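Side-chain contact in VOC domain-containing protein (Streptococcus mutans, PDB 3L7T), which binds zinc and probably acts as a lactoylglutathione lyase (glyoxalase I) of the vicinal oxygen chelate superfamily: residues Lys18-Phe22 and Tyr23-Leu27. Numbering follows the deposited sequence.
Sequences KSYEF and YVNQL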
loop_
_atom_site.group_PDB
_atom_site.type_symbol
_atom_site.label_atom_id
_atom_site.label_comp_id
_atom_site.label_asym_id
_atom_site.label_seq_id
_atom_site.Cartn_x
_atom_site.Cartn_y
_atom_site.Cartn_z
ATOM N N LYS A 18 -14.257 6.091 12.824
ATOM C CA LYS A 18 -13.106 6.088 13.694
ATOM C C LYS A 18 -11.851 6.319 12.842
ATOM O O LYS A 18 -10.941 7.035 13.242
ATOM C CB LYS A 18 -12.991 4.758 14.440
ATOM C CG LYS A 18 -13.939 4.636 15.629
ATOM C CD LYS A 18 -13.607 3.433 16.500
ATOM C CE LYS A 18 -13.802 3.766 17.966
ATOM N NZ LYS A 18 -15.084 4.494 18.139
ATOM N N SER A 19 -11.848 5.757 11.637
ATOM C CA SER A 19 -10.684 5.913 10.755
ATOM C C SER A 19 -10.664 7.282 10.092
ATOM O O SER A 19 -9.604 7.831 9.840
ATOM C CB SER A 19 -10.640 4.794 9.722
ATOM O OG SER A 19 -10.456 3.570 10.399
ATOM N N TYR A 20 -11.835 7.866 9.884
ATOM C CA TYR A 20 -11.916 9.221 9.353
ATOM C C TYR A 20 -11.316 10.156 10.401
ATOM O O TYR A 20 -10.492 11.015 10.095
ATOM C CB TYR A 20 -13.384 9.603 9.112
ATOM C CG TYR A 20 -13.546 10.999 8.561
ATOM C CD1 TYR A 20 -13.920 11.200 7.240
ATOM C CD2 TYR A 20 -13.373 12.108 9.375
ATOM C CE1 TYR A 20 -14.080 12.493 6.721
ATOM C CE2 TYR A 20 -13.493 13.415 8.853
ATOM C CZ TYR A 20 -13.839 13.583 7.542
ATOM O OH TYR A 20 -13.989 14.868 7.058
ATOM N N GLU A 21 -11.728 9.977 11.649
ATOM C CA GLU A 21 -11.111 10.729 12.752
ATOM C C GLU A 21 -9.567 10.599 12.777
ATOM O O GLU A 21 -8.841 11.599 12.859
ATOM C CB GLU A 21 -11.718 10.261 14.088
ATOM C CG GLU A 21 -10.975 10.724 15.350
ATOM C CD GLU A 21 -11.003 12.245 15.555
ATOM O OE1 GLU A 21 -11.994 12.892 15.157
ATOM O OE2 GLU A 21 -10.011 12.790 16.095
ATOM N N PHE A 22 -9.066 9.373 12.673
ATOM C CA PHE A 22 -7.629 9.129 12.724
ATOM C C PHE A 22 -6.899 9.841 11.575
ATOM O O PHE A 22 -5.988 10.634 11.795
ATOM C CB PHE A 22 -7.363 7.615 12.691
ATOM C CG PHE A 22 -5.897 7.242 12.694
ATOM C CD1 PHE A 22 -5.191 7.168 13.898
ATOM C CD2 PHE A 22 -5.227 6.922 11.511
ATOM C CE1 PHE A 22 -3.864 6.742 13.917
ATOM C CE2 PHE A 22 -3.906 6.501 11.532
ATOM C CZ PHE A 22 -3.204 6.461 12.727
ATOM N N TYR A 23 -7.261 9.511 10.339
ATOM C CA TYR A 23 -6.568 10.053 9.161
ATOM C C TYR A 23 -6.741 11.564 8.939
ATOM O O TYR A 23 -5.816 12.258 8.497
ATOM C CB TYR A 23 -6.976 9.249 7.906
ATOM C CG TYR A 23 -6.341 7.841 7.863
ATOM C CD1 TYR A 23 -5.001 7.675 7.516
ATOM C CD2 TYR A 23 -7.073 6.699 8.217
ATOM C CE1 TYR A 23 -4.386 6.441 7.537
ATOM C CE2 TYR A 23 -6.459 5.431 8.245
ATOM C CZ TYR A 23 -5.110 5.315 7.893
ATOM O OH TYR A 23 -4.477 4.083 7.898
ATOM N N VAL A 24 -7.971 12.036 9.088
ATOM C CA VAL A 24 -8.297 13.414 8.723
ATOM C C VAL A 24 -8.029 14.329 9.925
ATOM O O VAL A 24 -7.288 15.303 9.817
ATOM C CB VAL A 24 -9.760 13.556 8.230
ATOM C CG1 VAL A 24 -10.099 15.012 7.949
ATOM C CG2 VAL A 24 -10.022 12.705 6.955
ATOM N N ASN A 25 -8.490 13.938 11.104
ATOM C CA ASN A 25 -8.349 14.809 12.287
ATOM C C ASN A 25 -7.076 14.699 13.128
ATOM O O ASN A 25 -6.586 15.694 13.658
ATOM C CB ASN A 25 -9.610 14.739 13.152
ATOM C CG ASN A 25 -10.823 15.279 12.424
ATOM O OD1 ASN A 25 -10.682 16.085 11.503
ATOM N ND2 ASN A 25 -12.011 14.824 12.807
ATOM N N GLN A 26 -6.512 13.504 13.236
ATOM C CA GLN A 26 -5.262 13.334 13.958
ATOM C C GLN A 26 -4.003 13.432 13.079
ATOM O O GLN A 26 -3.022 14.107 13.429
ATOM C CB GLN A 26 -5.297 12.024 14.735
ATOM C CG GLN A 26 -6.391 11.996 15.788
ATOM C CD GLN A 26 -6.217 10.839 16.732
ATOM O OE1 GLN A 26 -5.771 11.004 17.876
ATOM N NE2 GLN A 26 -6.468 9.641 16.231
ATOM N N LEU A 27 -4.040 12.823 11.900
ATOM C CA LEU A 27 -2.867 12.871 11.043
ATOM C C LEU A 27 -2.896 14.096 10.149
ATOM O O LEU A 27 -1.862 14.535 9.662
ATOM C CB LEU A 27 -2.722 11.595 10.216
ATOM C CG LEU A 27 -2.568 10.280 10.986
ATOM C CD1 LEU A 27 -2.114 9.162 10.058
ATOM C CD2 LEU A 27 -1.637 10.445 12.193
#
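On one flank of the last turns of helix 16-26, which links strand 5-12 to strand 30-37 in the βαβββ order of the glyoxalase fold, the rings of the adjacent residues F22 and Y23 make a T-shaped pair. The edge of F22 points at the face of Y23 with the planes 84° apart, and F22 CD2 stands over the middle of that ring. Flat, apolar F22 can fill this buried place, while Y23 adds a hydroxyl that reaches beyond the helix to bond D124. L27 closes on F22 from the next turn: its CG lies over one face toward the rim, and CD1 comes within 3.5 Å of F22 CE2.

Round the helix, Y20 and V24 form an i to i+4 CH-pi contact. With Y20 CG anti to the backbone N (chi1 180°), the ring runs toward the following turn, where V24 CG2 sits over its centre, 3.9 Å from the centroid. Branched V24 also brings CB to 3.8 Å from Y20 CE2. Here the helix packs on its sheet, both residues resting on L45 of strand 42-49 and V31 of strand 30-37.

The exposed flank is polar. E21 bends at chi2 (65°), bringing its carboxylate across N25 at about a right angle; N25 ND2 donates a nearly straight bond of 3.0 Å to E21 OE1, arriving from above the carboxylate plane. In the backbone, Y23 N still bonds S19 O at 2.9 Å in alpha fashion, but the turn then widens to pi type: Q26 N bonds E21 O at 3.0 Å, and L27 N bonds F22 O at 2.9 Å. That i to i+5 step brings L27 beside the F22 ring, and L27 also packs on L99 of helix 92-102 and on L3 of the second subunit.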